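Local coordinates for protein putative pectin lyase (Geobacillus virus E2, PDB 7CHU) that forms the trimeric tailspike of a thermophilic bacteriophage and probably binds, and may cleave, polysaccharide on the surface of its bacterial host, at residues A[319-322]-A[327-330]; A[368-371]-A[375-378]; A[266-271]-A[282-287]; A[295-300]-A[343-348]; A[290-293]-A[299-302]. One frame throughout, in Å; residues are numbered along the deposited sequence.

Contact 1 of 5, residues A[319-322]-A[327-330]; sequences CYFY and DFIK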
loop_
_atom_site.group_PDB
_atom_site.type_symbol
_atom_site.label_atom_id
_atom_site.label_comp_id
_atom_site.label_asym_id
_atom_site.label_seq_id
_atom_site.Cartn_x
_atom_site.Cartn_y
_atom_site.Cartn_z
ATOM N N CYS A 319 7.334 5.392 2.955
ATOM C CA CYS A 319 8.405 4.693 3.642
ATOM C C CYS A 319 8.913 5.517 4.810
ATOM O O CYS A 319 8.779 6.748 4.854
ATOM C CB CYS A 319 9.559 4.331 2.694
ATOM S SG CYS A 319 9.107 3.172 1.362
ATOM N N TYR A 320 9.508 4.803 5.756
ATOM C CA TYR A 320 9.988 5.342 7.020
ATOM C C TYR A 320 11.515 5.295 7.023
ATOM O O TYR A 320 12.108 4.221 6.843
ATOM C CB TYR A 320 9.407 4.522 8.175
ATOM C CG TYR A 320 10.137 4.636 9.504
ATOM C CD1 TYR A 320 10.273 5.859 10.163
ATOM C CD2 TYR A 320 10.672 3.505 10.102
ATOM C CE1 TYR A 320 10.932 5.946 11.384
ATOM C CE2 TYR A 320 11.323 3.574 11.299
ATOM C CZ TYR A 320 11.454 4.785 11.934
ATOM O OH TYR A 320 12.122 4.789 13.123
ATOM N N PHE A 321 12.143 6.457 7.207
ATOM C CA PHE A 321 13.594 6.588 7.255
ATOM C C PHE A 321 13.996 7.157 8.605
ATOM O O PHE A 321 13.434 8.174 9.036
ATOM C CB PHE A 321 14.101 7.521 6.148
ATOM C CG PHE A 321 13.980 6.941 4.761
ATOM C CD1 PHE A 321 12.773 7.027 4.058
ATOM C CD2 PHE A 321 15.073 6.317 4.165
ATOM C CE1 PHE A 321 12.651 6.482 2.779
ATOM C CE2 PHE A 321 14.969 5.773 2.876
ATOM C CZ PHE A 321 13.766 5.864 2.181
ATOM N N TYR A 322 14.981 6.534 9.255
ATOM C CA TYR A 322 15.413 7.012 10.565
ATOM C C TYR A 322 16.891 6.716 10.783
ATOM O O TYR A 322 17.349 5.602 10.505
ATOM C CB TYR A 322 14.565 6.374 11.679
ATOM C CG TYR A 322 15.170 6.495 13.054
ATOM C CD1 TYR A 322 15.251 7.721 13.686
ATOM C CD2 TYR A 322 15.684 5.387 13.701
ATOM C CE1 TYR A 322 15.818 7.834 14.942
ATOM C CE2 TYR A 322 16.247 5.483 14.944
ATOM C CZ TYR A 322 16.305 6.707 15.567
ATOM O OH TYR A 322 16.885 6.798 16.808
ATOM N N ASP A 327 23.093 10.918 3.365
ATOM C CA ASP A 327 21.761 11.232 2.856
ATOM C C ASP A 327 20.879 10.013 3.079
ATOM O O ASP A 327 21.342 8.879 2.952
ATOM C CB ASP A 327 21.791 11.582 1.368
ATOM C CG ASP A 327 22.853 12.606 1.030
ATOM O OD1 ASP A 327 22.875 13.681 1.666
ATOM O OD2 ASP A 327 23.666 12.334 0.121
ATOM N N PHE A 328 19.620 10.227 3.433
ATOM C CA PHE A 328 18.711 9.107 3.530
ATOM C C PHE A 328 18.482 8.451 2.154
ATOM O O PHE A 328 18.488 7.225 2.037
ATOM C CB PHE A 328 17.328 9.579 4.030
ATOM C CG PHE A 328 17.189 9.651 5.532
ATOM C CD1 PHE A 328 17.457 8.550 6.329
ATOM C CD2 PHE A 328 16.759 10.824 6.146
ATOM C CE1 PHE A 328 17.320 8.619 7.705
ATOM C CE2 PHE A 328 16.620 10.898 7.521
ATOM C CZ PHE A 328 16.903 9.794 8.301
ATOM N N ILE A 329 18.280 9.275 1.119
ATOM C CA ILE A 329 18.130 8.793 -0.250
ATOM C C ILE A 329 19.081 9.597 -1.120
ATOM O O ILE A 329 18.884 10.803 -1.305
ATOM C CB ILE A 329 16.696 8.924 -0.790
ATOM C CG1 ILE A 329 15.669 8.286 0.157
ATOM C CG2 ILE A 329 16.591 8.267 -2.191
ATOM C CD1 ILE A 329 14.241 8.494 -0.279
ATOM N N LYS A 330 20.085 8.934 -1.692
ATOM C CA LYS A 330 21.043 9.575 -2.592
ATOM C C LYS A 330 20.675 9.179 -4.016
ATOM O O LYS A 330 20.803 8.010 -4.394
ATOM C CB LYS A 330 22.461 9.147 -2.236
ATOM C CG LYS A 330 23.560 9.940 -2.865
ATOM C CD LYS A 330 24.910 9.290 -2.550
ATOM C CE LYS A 330 25.965 10.292 -2.117
ATOM N NZ LYS A 330 25.794 10.746 -0.685
#
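Phe-321 and Phe-328 run alongside one another in opposite senses, and the first turns its ring edge toward the face of the second. The pair is an offset edge-to-face stack with centroids 5.8 Å apart and planes inclined at 60°. The closer part of the meeting is made by the root of Phe-321: its CB lies over the Phe-328 face, displaced toward the rim, as a CH-pi contact 3.8 Å from the centroid. Both residues belong to the aromatic interior of a parallel beta-helix. There, strand 320-324 on one face and strand 329-331 on another are joined by a short turn, and Phe-289 and Phe-343 of the neighbouring coils meet Phe-321 in turn. Ile-329 crosses Phe-321 at about a right angle. With CG1 set anti to the carbonyl carbon (chi1 -52°) and the chain extended beyond it, CD1 reaches Phe-321 CZ at 3.6 Å. At the other end of the contact, Phe-328 CE1 lies 3.5 Å from the backbone N of Tyr-322. Beyond the aromatic pair, Lys-330 NZ forms a salt bridge with Asp-327 OD2 at 2.8 Å, approaching the carboxylate oxygen from its anti side and 31° out of the carboxylate plane.

Contact 2 of 5, residues A[368-371]-A[375-378]; sequences QYFG and APFN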
loop_
_atom_site.group_PDB
_atom_site.type_symbol
_atom_site.label_atom_id
_atom_site.label_comp_id
_atom_site.label_asym_id
_atom_site.label_seq_id
_atom_site.Cartn_x
_atom_site.Cartn_y
_atom_site.Cartn_z
ATOM N N GLN A 368 12.218 15.646 10.131
ATOM C CA GLN A 368 12.922 16.573 10.995
ATOM C C GLN A 368 14.374 16.145 11.121
ATOM O O GLN A 368 14.686 14.951 11.098
ATOM C CB GLN A 368 12.254 16.645 12.384
ATOM C CG GLN A 368 12.675 17.894 13.176
ATOM C CD GLN A 368 11.991 17.969 14.529
ATOM O OE1 GLN A 368 11.262 17.053 14.925
ATOM N NE2 GLN A 368 12.233 19.057 15.252
ATOM N N TYR A 369 15.258 17.142 11.241
ATOM C CA TYR A 369 16.672 16.971 11.577
ATOM C C TYR A 369 17.476 16.438 10.397
ATOM O O TYR A 369 18.092 15.370 10.473
ATOM C CB TYR A 369 16.860 16.063 12.801
ATOM C CG TYR A 369 16.297 16.659 14.070
ATOM C CD1 TYR A 369 16.590 17.991 14.438
ATOM C CD2 TYR A 369 15.460 15.915 14.897
ATOM C CE1 TYR A 369 16.053 18.559 15.600
ATOM C CE2 TYR A 369 14.938 16.469 16.057
ATOM C CZ TYR A 369 15.237 17.784 16.401
ATOM O OH TYR A 369 14.694 18.313 17.548
ATOM N N PHE A 370 17.449 17.168 9.293
ATOM C CA PHE A 370 18.456 17.007 8.257
ATOM C C PHE A 370 19.799 17.530 8.782
ATOM O O PHE A 370 19.909 18.045 9.903
ATOM C CB PHE A 370 18.016 17.738 6.985
ATOM C CG PHE A 370 17.452 19.102 7.249
ATOM C CD1 PHE A 370 18.301 20.184 7.444
ATOM C CD2 PHE A 370 16.081 19.300 7.344
ATOM C CE1 PHE A 370 17.789 21.441 7.707
ATOM C CE2 PHE A 370 15.562 20.553 7.620
ATOM C CZ PHE A 370 16.425 21.632 7.787
ATOM N N GLY A 371 20.836 17.406 7.961
ATOM C CA GLY A 371 22.167 17.744 8.421
ATOM C C GLY A 371 22.323 19.231 8.692
ATOM O O GLY A 371 21.686 20.075 8.059
ATOM N N ALA A 375 19.394 21.026 4.196
ATOM C CA ALA A 375 17.958 21.184 4.021
ATOM C C ALA A 375 17.370 19.805 3.770
ATOM O O ALA A 375 18.120 18.826 3.648
ATOM C CB ALA A 375 17.639 22.147 2.862
ATOM N N PRO A 376 16.032 19.689 3.698
ATOM C CA PRO A 376 15.440 18.391 3.317
ATOM C C PRO A 376 15.942 17.877 1.977
ATOM O O PRO A 376 16.159 16.668 1.832
ATOM C CB PRO A 376 13.932 18.685 3.283
ATOM C CG PRO A 376 13.739 19.813 4.246
ATOM C CD PRO A 376 14.998 20.656 4.134
ATOM N N PHE A 377 16.135 18.763 0.992
ATOM C CA PHE A 377 16.670 18.404 -0.316
ATOM C C PHE A 377 17.629 19.498 -0.764
ATOM O O PHE A 377 17.626 20.618 -0.230
ATOM C CB PHE A 377 15.551 18.219 -1.350
ATOM C CG PHE A 377 14.529 19.320 -1.329
ATOM C CD1 PHE A 377 14.730 20.483 -2.080
ATOM C CD2 PHE A 377 13.381 19.211 -0.548
ATOM C CE1 PHE A 377 13.796 21.502 -2.076
ATOM C CE2 PHE A 377 12.440 20.237 -0.525
ATOM C CZ PHE A 377 12.656 21.389 -1.281
ATOM N N ASN A 378 18.468 19.158 -1.746
ATOM C CA ASN A 378 19.482 20.082 -2.240
ATOM C C ASN A 378 18.884 20.963 -3.335
ATOM O O ASN A 378 17.748 20.767 -3.770
ATOM C CB ASN A 378 20.693 19.304 -2.778
ATOM C CG ASN A 378 20.319 18.412 -3.948
ATOM O OD1 ASN A 378 19.259 17.791 -3.934
ATOM N ND2 ASN A 378 21.166 18.368 -4.973
#
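Phe-370 lays one ring face over the Ala-375 to Pro-376 junction, within the loop that joins strand 366-368 to strand 385-387 near the C-terminal end of the parallel beta-helix. The loop turns back on itself here, bringing the CA atoms of Phe-370 and Pro-376 to 6.0 Å.

Two CH-pi contacts make up most of the meeting. Ala-375 CA stands 3.7 Å from the centroid of the Phe-370 ring, 18° off the ring normal, while Pro-376 CD approaches the same ring from further off its axis, at 28°. Between them Pro-376 N also lies above the face, offset toward the rim, so the ring covers main chain as well as side chain. The methyl group of Ala-375 points away from the first segment. Phe-370 CG sits between the backbone N and the carbonyl carbon (chi1 44°), a setting that places the ring over Ala-375 and Pro-376.

Between the two segments, apolar side-chain packing involves Phe-370 CE2 and Pro-376 CD, 3.5 Å apart, and the two side chains cross obliquely. The buried Pro-376 also packs against Phe-350, Phe-390 and Glu-393.

Several polar groups of the two segments bond to the preceding coil: Gln-368 and Gly-371 bond through their backbones to 343-348, Pro-376 to Val-351, and Asn-378 ND2 to Leu-353 O. At the root of the aromatic side chain, Phe-370 CB itself lies 3.5 Å from Ala-375 O.

Contact 3 of 5, residues A[266-271]-A[282-287]; sequences SHVYFD and NQFIGC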
loop_
_atom_site.group_PDB
_atom_site.type_symbol
_atom_site.label_atom_id
_atom_site.label_comp_id
_atom_site.label_asym_id
_atom_site.label_seq_id
_atom_site.Cartn_x
_atom_site.Cartn_y
_atom_site.Cartn_z
ATOM N N SER A 266 24.767 0.117 2.987
ATOM C CA SER A 266 23.461 0.708 2.711
ATOM C C SER A 266 22.353 -0.341 2.821
ATOM O O SER A 266 22.563 -1.517 2.527
ATOM C CB SER A 266 23.466 1.323 1.317
ATOM O OG SER A 266 24.197 2.549 1.332
ATOM N N HIS A 267 21.139 0.090 3.199
ATOM C CA HIS A 267 20.029 -0.858 3.177
ATOM C C HIS A 267 19.758 -1.331 1.760
ATOM O O HIS A 267 19.612 -2.534 1.508
ATOM C CB HIS A 267 18.757 -0.249 3.767
ATOM C CG HIS A 267 18.871 0.063 5.225
ATOM N ND1 HIS A 267 19.213 -0.886 6.169
ATOM C CD2 HIS A 267 18.718 1.230 5.895
ATOM C CE1 HIS A 267 19.254 -0.316 7.362
ATOM N NE2 HIS A 267 18.963 0.966 7.223
ATOM N N VAL A 268 19.652 -0.393 0.832
ATOM C CA VAL A 268 19.335 -0.669 -0.562
ATOM C C VAL A 268 20.354 0.081 -1.401
ATOM O O VAL A 268 20.515 1.293 -1.232
ATOM C CB VAL A 268 17.915 -0.205 -0.920
ATOM C CG1 VAL A 268 17.712 -0.233 -2.425
ATOM C CG2 VAL A 268 16.878 -1.060 -0.203
ATOM N N TYR A 269 21.050 -0.633 -2.289
ATOM C CA TYR A 269 22.050 -0.033 -3.167
ATOM C C TYR A 269 21.711 -0.410 -4.606
ATOM O O TYR A 269 21.778 -1.589 -4.964
ATOM C CB TYR A 269 23.459 -0.520 -2.791
ATOM C CG TYR A 269 24.563 0.247 -3.459
ATOM C CD1 TYR A 269 24.866 0.018 -4.796
ATOM C CD2 TYR A 269 25.288 1.220 -2.765
ATOM C CE1 TYR A 269 25.883 0.710 -5.446
ATOM C CE2 TYR A 269 26.315 1.932 -3.397
ATOM C CZ TYR A 269 26.611 1.660 -4.737
ATOM O OH TYR A 269 27.601 2.346 -5.394
ATOM N N PHE A 270 21.302 0.571 -5.415
ATOM C CA PHE A 270 21.061 0.357 -6.835
ATOM C C PHE A 270 22.350 0.659 -7.588
ATOM O O PHE A 270 23.014 1.663 -7.318
ATOM C CB PHE A 270 19.941 1.245 -7.377
ATOM C CG PHE A 270 18.555 0.750 -7.069
ATOM C CD1 PHE A 270 17.900 -0.132 -7.918
ATOM C CD2 PHE A 270 17.902 1.186 -5.943
ATOM C CE1 PHE A 270 16.609 -0.575 -7.639
ATOM C CE2 PHE A 270 16.597 0.784 -5.664
ATOM C CZ PHE A 270 15.948 -0.097 -6.494
ATOM N N ASP A 271 22.706 -0.222 -8.519
ATOM C CA ASP A 271 23.920 -0.085 -9.321
ATOM C C ASP A 271 23.503 -0.253 -10.776
ATOM O O ASP A 271 23.043 -1.328 -11.164
ATOM C CB ASP A 271 24.950 -1.131 -8.888
ATOM C CG ASP A 271 26.235 -1.105 -9.716
ATOM O OD1 ASP A 271 26.330 -0.398 -10.753
ATOM O OD2 ASP A 271 27.161 -1.841 -9.311
ATOM N N ASN A 282 11.219 0.117 -10.124
ATOM C CA ASN A 282 11.185 -0.669 -8.905
ATOM C C ASN A 282 10.496 0.120 -7.804
ATOM O O ASN A 282 10.468 1.347 -7.846
ATOM C CB ASN A 282 12.599 -1.043 -8.532
ATOM C CG ASN A 282 13.286 -1.749 -9.681
ATOM O OD1 ASN A 282 12.869 -2.851 -10.047
ATOM N ND2 ASN A 282 14.291 -1.098 -10.296
ATOM N N GLN A 283 9.929 -0.587 -6.822
ATOM C CA GLN A 283 9.037 0.052 -5.863
ATOM C C GLN A 283 9.361 -0.388 -4.446
ATOM O O GLN A 283 9.728 -1.545 -4.213
ATOM C CB GLN A 283 7.568 -0.273 -6.169
ATOM C CG GLN A 283 7.125 0.091 -7.586
ATOM C CD GLN A 283 5.647 0.428 -7.672
ATOM O OE1 GLN A 283 4.968 0.565 -6.642
ATOM N NE2 GLN A 283 5.141 0.588 -8.895
ATOM N N PHE A 284 9.185 0.542 -3.507
ATOM C CA PHE A 284 9.268 0.299 -2.071
ATOM C C PHE A 284 8.002 0.885 -1.461
ATOM O O PHE A 284 7.843 2.108 -1.432
ATOM C CB PHE A 284 10.516 0.940 -1.475
ATOM C CG PHE A 284 11.789 0.373 -2.046
ATOM C CD1 PHE A 284 12.301 0.865 -3.235
ATOM C CD2 PHE A 284 12.422 -0.677 -1.422
ATOM C CE1 PHE A 284 13.447 0.304 -3.809
ATOM C CE2 PHE A 284 13.594 -1.249 -1.981
ATOM C CZ PHE A 284 14.099 -0.752 -3.166
ATOM N N ILE A 285 7.095 0.023 -1.000
ATOM C CA ILE A 285 5.786 0.446 -0.504
ATOM C C ILE A 285 5.731 0.124 0.985
ATOM O O ILE A 285 5.773 -1.046 1.381
ATOM C CB ILE A 285 4.637 -0.225 -1.273
ATOM C CG1 ILE A 285 4.758 0.101 -2.778
ATOM C CG2 ILE A 285 3.250 0.198 -0.674
ATOM C CD1 ILE A 285 3.837 -0.741 -3.672
ATOM N N GLY A 286 5.650 1.154 1.810
ATOM C CA GLY A 286 5.512 0.918 3.232
ATOM C C GLY A 286 6.739 0.355 3.905
ATOM O O GLY A 286 6.621 -0.253 4.966
ATOM N N CYS A 287 7.925 0.585 3.346
ATOM C CA CYS A 287 9.111 -0.060 3.880
ATOM C C CYS A 287 9.755 0.771 4.986
ATOM O O CYS A 287 9.573 1.992 5.080
ATOM C CB CYS A 287 10.113 -0.365 2.761
ATOM S SG CYS A 287 9.489 -1.570 1.533
#
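Asn-282 and Phe-270 meet with the polar end of the asparagine already engaged: its OD1 accepts a hydrogen bond from the backbone N of Leu-253, on the preceding coil, and its ND2 is also hydrogen-bonded outside this contact. The amide and phenyl planes are only 26° apart, and ND2 comes to 3.6 Å from Phe-270 CE1. A buried amide is thus tied up while it packs against the phenyl ring.

Phe-270 and Phe-284 reach inward from opposite directions and meet at their edges. Phe-284 CE1 lies near the plane of the Phe-270 ring, 3.7 Å from Phe-270 CE2, and the relation is mutual, since the Phe-270 rim lies near the plane of Phe-284. Neither ring covers the other here. Phe-284 also stacks with Phe-255.

Val-268 comes from the same side as Phe-270 and completes the row. Its branches divide the end of the second ring between them: CG1, anti to the backbone N (chi1 168°), touches Phe-284 CZ at 3.7 Å, and CG2 touches Phe-284 CE2 at the same distance.

The backbones stay well apart, with the CA atoms of Val-268 and Phe-284 10.2 Å from each other. Gln-283, pointing away from this interior, instead bonds through NE2 to Asn-318 O of the third subunit. Inward side chains from strands 268-271 and 283-285 filling the space between two faces are characteristic of the core of a pectate-lyase-like parallel beta-helix.

Contact 4 of 5, residues A[295-300]-A[343-348]; sequences SALPGN and FYNCTG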
loop_
_atom_site.group_PDB
_atom_site.type_symbol
_atom_site.label_atom_id
_atom_site.label_comp_id
_atom_site.label_asym_id
_atom_site.label_seq_id
_atom_site.Cartn_x
_atom_site.Cartn_y
_atom_site.Cartn_z
ATOM N N SER A 295 21.675 5.703 19.539
ATOM C CA SER A 295 22.149 6.484 20.681
ATOM C C SER A 295 22.768 7.815 20.258
ATOM O O SER A 295 22.700 8.792 21.010
ATOM C CB SER A 295 23.163 5.665 21.490
ATOM O OG SER A 295 24.428 5.627 20.844
ATOM N N ALA A 296 23.352 7.883 19.063
ATOM C CA ALA A 296 24.087 9.064 18.628
ATOM C C ALA A 296 24.217 9.048 17.113
ATOM O O ALA A 296 24.244 7.989 16.481
ATOM C CB ALA A 296 25.481 9.126 19.260
ATOM N N LEU A 297 24.326 10.244 16.542
ATOM C CA LEU A 297 24.582 10.417 15.119
ATOM C C LEU A 297 25.759 11.375 14.992
ATOM O O LEU A 297 25.709 12.478 15.556
ATOM C CB LEU A 297 23.332 10.953 14.423
ATOM C CG LEU A 297 23.377 11.001 12.903
ATOM C CD1 LEU A 297 23.342 9.595 12.303
ATOM C CD2 LEU A 297 22.217 11.855 12.404
ATOM N N PRO A 298 26.847 11.012 14.307
ATOM C CA PRO A 298 27.175 9.811 13.534
ATOM C C PRO A 298 27.129 8.532 14.350
ATOM O O PRO A 298 26.677 7.515 13.822
ATOM C CB PRO A 298 28.614 10.078 13.055
ATOM C CG PRO A 298 28.783 11.535 13.145
ATOM C CD PRO A 298 27.966 11.969 14.312
ATOM N N GLY A 299 27.565 8.603 15.611
ATOM C CA GLY A 299 27.681 7.412 16.436
ATOM C C GLY A 299 28.350 6.275 15.685
ATOM O O GLY A 299 29.343 6.464 14.980
ATOM N N ASN A 300 27.783 5.074 15.820
ATOM C CA ASN A 300 28.286 3.868 15.170
ATOM C C ASN A 300 27.640 3.636 13.801
ATOM O O ASN A 300 27.666 2.514 13.283
ATOM C CB ASN A 300 28.042 2.664 16.091
ATOM C CG ASN A 300 28.744 1.402 15.625
ATOM O OD1 ASN A 300 28.215 0.290 15.774
ATOM N ND2 ASN A 300 29.938 1.561 15.053
ATOM N N PHE A 343 11.161 11.246 7.323
ATOM C CA PHE A 343 12.605 11.209 7.508
ATOM C C PHE A 343 12.943 11.791 8.870
ATOM O O PHE A 343 12.506 12.902 9.191
ATOM C CB PHE A 343 13.316 12.035 6.429
ATOM C CG PHE A 343 12.953 11.663 5.026
ATOM C CD1 PHE A 343 13.694 10.682 4.347
ATOM C CD2 PHE A 343 11.922 12.320 4.360
ATOM C CE1 PHE A 343 13.396 10.341 3.023
ATOM C CE2 PHE A 343 11.591 11.995 3.043
ATOM C CZ PHE A 343 12.333 10.994 2.359
ATOM N N TYR A 344 13.716 11.065 9.667
ATOM C CA TYR A 344 14.078 11.559 10.992
ATOM C C TYR A 344 15.556 11.300 11.271
ATOM O O TYR A 344 15.953 10.162 11.535
ATOM C CB TYR A 344 13.203 10.924 12.076
ATOM C CG TYR A 344 13.337 11.606 13.411
ATOM C CD1 TYR A 344 12.594 12.750 13.710
ATOM C CD2 TYR A 344 14.209 11.115 14.370
ATOM C CE1 TYR A 344 12.718 13.376 14.946
ATOM C CE2 TYR A 344 14.338 11.734 15.600
ATOM C CZ TYR A 344 13.586 12.861 15.882
ATOM O OH TYR A 344 13.723 13.494 17.094
ATOM N N ASN A 345 16.353 12.375 11.241
ATOM C CA ASN A 345 17.719 12.423 11.755
ATOM C C ASN A 345 18.740 11.827 10.798
ATOM O O ASN A 345 19.054 10.636 10.879
ATOM C CB ASN A 345 17.839 11.737 13.116
ATOM C CG ASN A 345 18.929 12.347 13.962
ATOM O OD1 ASN A 345 19.235 13.531 13.824
ATOM N ND2 ASN A 345 19.538 11.548 14.825
ATOM N N CYS A 346 19.298 12.660 9.915
ATOM C CA CYS A 346 20.430 12.253 9.097
ATOM C C CYS A 346 21.469 13.375 9.051
ATOM O O CYS A 346 21.204 14.521 9.424
ATOM C CB CYS A 346 19.995 11.890 7.685
ATOM S SG CYS A 346 19.320 13.330 6.764
ATOM N N THR A 347 22.666 13.024 8.607
ATOM C CA THR A 347 23.756 13.985 8.530
ATOM C C THR A 347 23.783 14.729 7.197
ATOM O O THR A 347 24.379 15.802 7.125
ATOM C CB THR A 347 25.101 13.276 8.769
ATOM O OG1 THR A 347 25.367 12.367 7.700
ATOM C CG2 THR A 347 25.074 12.477 10.047
ATOM N N GLY A 348 23.126 14.208 6.155
ATOM C CA GLY A 348 23.040 14.893 4.875
ATOM C C GLY A 348 21.658 15.439 4.571
ATOM O O GLY A 348 20.951 15.891 5.476
#
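Leu-297 is the residue most covered here, held between Asn-345 and Thr-347. It projects from the loop that leaves the parallel beta-helix after strand 288-290 and folds back over strand 342-346, so the contact pins a protruding loop to a later coil. With CG anti to the backbone N (chi1 -172°), the leucine is directed at that strand.

Asn-345 approaches from the opposite direction, and Leu-297 CD2 rests against its amide, 3.6 Å from ND2 and almost as near to CG and OD1. The contact is one of van der Waals packing, since the polar pull on this amide comes from elsewhere: ND2 donates to Gln-323 OE1 on the strand between. That bond probably helps to hold the amide in position against the leucine.

Thr-347 meets the leucine at a slant with its methyl, CG2 lying 3.6 Å from Leu-297 CG. Its hydroxyl has a weak hydrogen bond with Asn-325 OD1, so the polar and apolar branches serve different partners.

Just beyond the leucine the chain passes through a cis peptide bond into Pro-298, whose CB is directed away from strand 342-346. Between the two flanking side chains, Leu-297 CD2 reaches main chain, 3.8 Å from Cys-346 C.

Contact 5 of 5, residues A[290-293]-A[299-302]; sequences HGKD and GNNP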
loop_
_atom_site.group_PDB
_atom_site.type_symbol
_atom_site.label_atom_id
_atom_site.label_comp_id
_atom_site.label_asym_id
_atom_site.label_seq_id
_atom_site.Cartn_x
_atom_site.Cartn_y
_atom_site.Cartn_z
ATOM N N HIS A 290 15.941 1.736 8.893
ATOM C CA HIS A 290 16.248 2.093 10.279
ATOM C C HIS A 290 17.743 1.916 10.533
ATOM O O HIS A 290 18.296 0.860 10.242
ATOM C CB HIS A 290 15.423 1.200 11.212
ATOM C CG HIS A 290 15.352 1.661 12.634
ATOM N ND1 HIS A 290 16.427 1.590 13.495
ATOM C CD2 HIS A 290 14.304 2.092 13.375
ATOM C CE1 HIS A 290 16.052 2.001 14.697
ATOM N NE2 HIS A 290 14.769 2.310 14.648
ATOM N N GLY A 291 18.382 2.921 11.104
ATOM C CA GLY A 291 19.815 2.887 11.253
ATOM C C GLY A 291 20.296 1.908 12.305
ATOM O O GLY A 291 19.534 1.201 12.971
ATOM N N LYS A 292 21.619 1.881 12.445
ATOM C CA LYS A 292 22.309 0.890 13.257
ATOM C C LYS A 292 22.385 1.292 14.722
ATOM O O LYS A 292 22.255 0.442 15.603
ATOM C CB LYS A 292 23.724 0.676 12.704
ATOM C CG LYS A 292 24.529 -0.372 13.449
ATOM C CD LYS A 292 25.865 -0.591 12.780
ATOM C CE LYS A 292 26.609 -1.690 13.489
ATOM N NZ LYS A 292 27.755 -2.108 12.691
ATOM N N ASP A 293 22.580 2.581 14.996
ATOM C CA ASP A 293 22.913 3.069 16.334
ATOM C C ASP A 293 22.016 4.258 16.656
ATOM O O ASP A 293 22.284 5.386 16.210
ATOM C CB ASP A 293 24.393 3.434 16.398
ATOM C CG ASP A 293 24.816 4.054 17.725
ATOM O OD1 ASP A 293 23.993 4.109 18.680
ATOM O OD2 ASP A 293 26.000 4.478 17.809
ATOM N N GLY A 299 27.565 8.603 15.611
ATOM C CA GLY A 299 27.681 7.412 16.436
ATOM C C GLY A 299 28.350 6.275 15.685
ATOM O O GLY A 299 29.343 6.464 14.980
ATOM N N ASN A 300 27.783 5.074 15.820
ATOM C CA ASN A 300 28.286 3.868 15.170
ATOM C C ASN A 300 27.640 3.636 13.801
ATOM O O ASN A 300 27.666 2.514 13.283
ATOM C CB ASN A 300 28.042 2.664 16.091
ATOM C CG ASN A 300 28.744 1.402 15.625
ATOM O OD1 ASN A 300 28.215 0.290 15.774
ATOM N ND2 ASN A 300 29.938 1.561 15.053
ATOM N N ASN A 301 27.022 4.648 13.237
ATOM C CA ASN A 301 26.251 4.405 12.031
ATOM C C ASN A 301 27.143 4.500 10.804
ATOM O O ASN A 301 27.968 5.413 10.702
ATOM C CB ASN A 301 25.102 5.407 11.914
ATOM C CG ASN A 301 24.095 5.261 13.034
ATOM O OD1 ASN A 301 23.273 4.326 13.019
ATOM N ND2 ASN A 301 24.147 6.172 14.021
ATOM N N PRO A 302 26.997 3.576 9.860
ATOM C CA PRO A 302 27.904 3.574 8.706
ATOM C C PRO A 302 27.681 4.799 7.838
ATOM O O PRO A 302 26.552 5.268 7.660
ATOM C CB PRO A 302 27.548 2.276 7.965
ATOM C CG PRO A 302 26.133 1.941 8.418
ATOM C CD PRO A 302 26.036 2.458 9.842
#
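Asn-301 presses its side-chain amide against the backbone of Lys-292 and Asp-293, and this is the tight part of the contact. OD1 takes a hydrogen bond from Asp-293 N at 2.7 Å, with the donor tilted 35° from the carbonyl plane, and a weak second one from Lys-292 N at 3.0 Å. ND2 returns a straighter bond, 162° at the hydrogen, to Asp-293 O, where it lies in the carbonyl plane on a lone pair. The same ND2 also donates to Pro-298 O. The amide is thus held at both its ends, which fixes its rotation.

Asp-293 adds a second clasp: its OD2 accepts Asn-300 N at 2.7 Å through the anti lone pair, while OD1 is engaged by Ser-295 OG. Gly-299, with positive phi, passes close to this carboxylate. Pro-302 CD lies 4.1 Å from Lys-292 CB.

Toward solvent the packing loosens. The fully extended Lys-292 chain runs past the exposed Asn-300, and its CE lies 3.4 Å from Asn-300 OD1. The ammonium group goes beyond it to Asn-264 OD1.

Side-chain amide and carboxylate groups bonded to main chain give shape to this irregular excursion, a protruding turn between strands 288-290 and 307-309 of the parallel beta-helix.

From the N terminus, contact 3 comes first, joining strands 268-271 and 283-285 across the interior of the beta-helix. Contact 5 then closes the base of the protruding loop after strand 288-290. Contact 4 starts within that same loop, shares Gly-299 and Asn-300 with contact 5, and runs on to strand 342-346, so the two spans cross along the chain. Contact 1, a short turn between two faces of the next coil, falls wholly within the span of contact 4. Contact 2 follows later as a separate small loop. Backbone bonds join successive coils: Tyr-320 N to Cys-287 O links contacts 1 and 3, Phe-321 O to Tyr-344 N links 1 and 4, and Gly-371 N to Gly-348 O links 2 and 4.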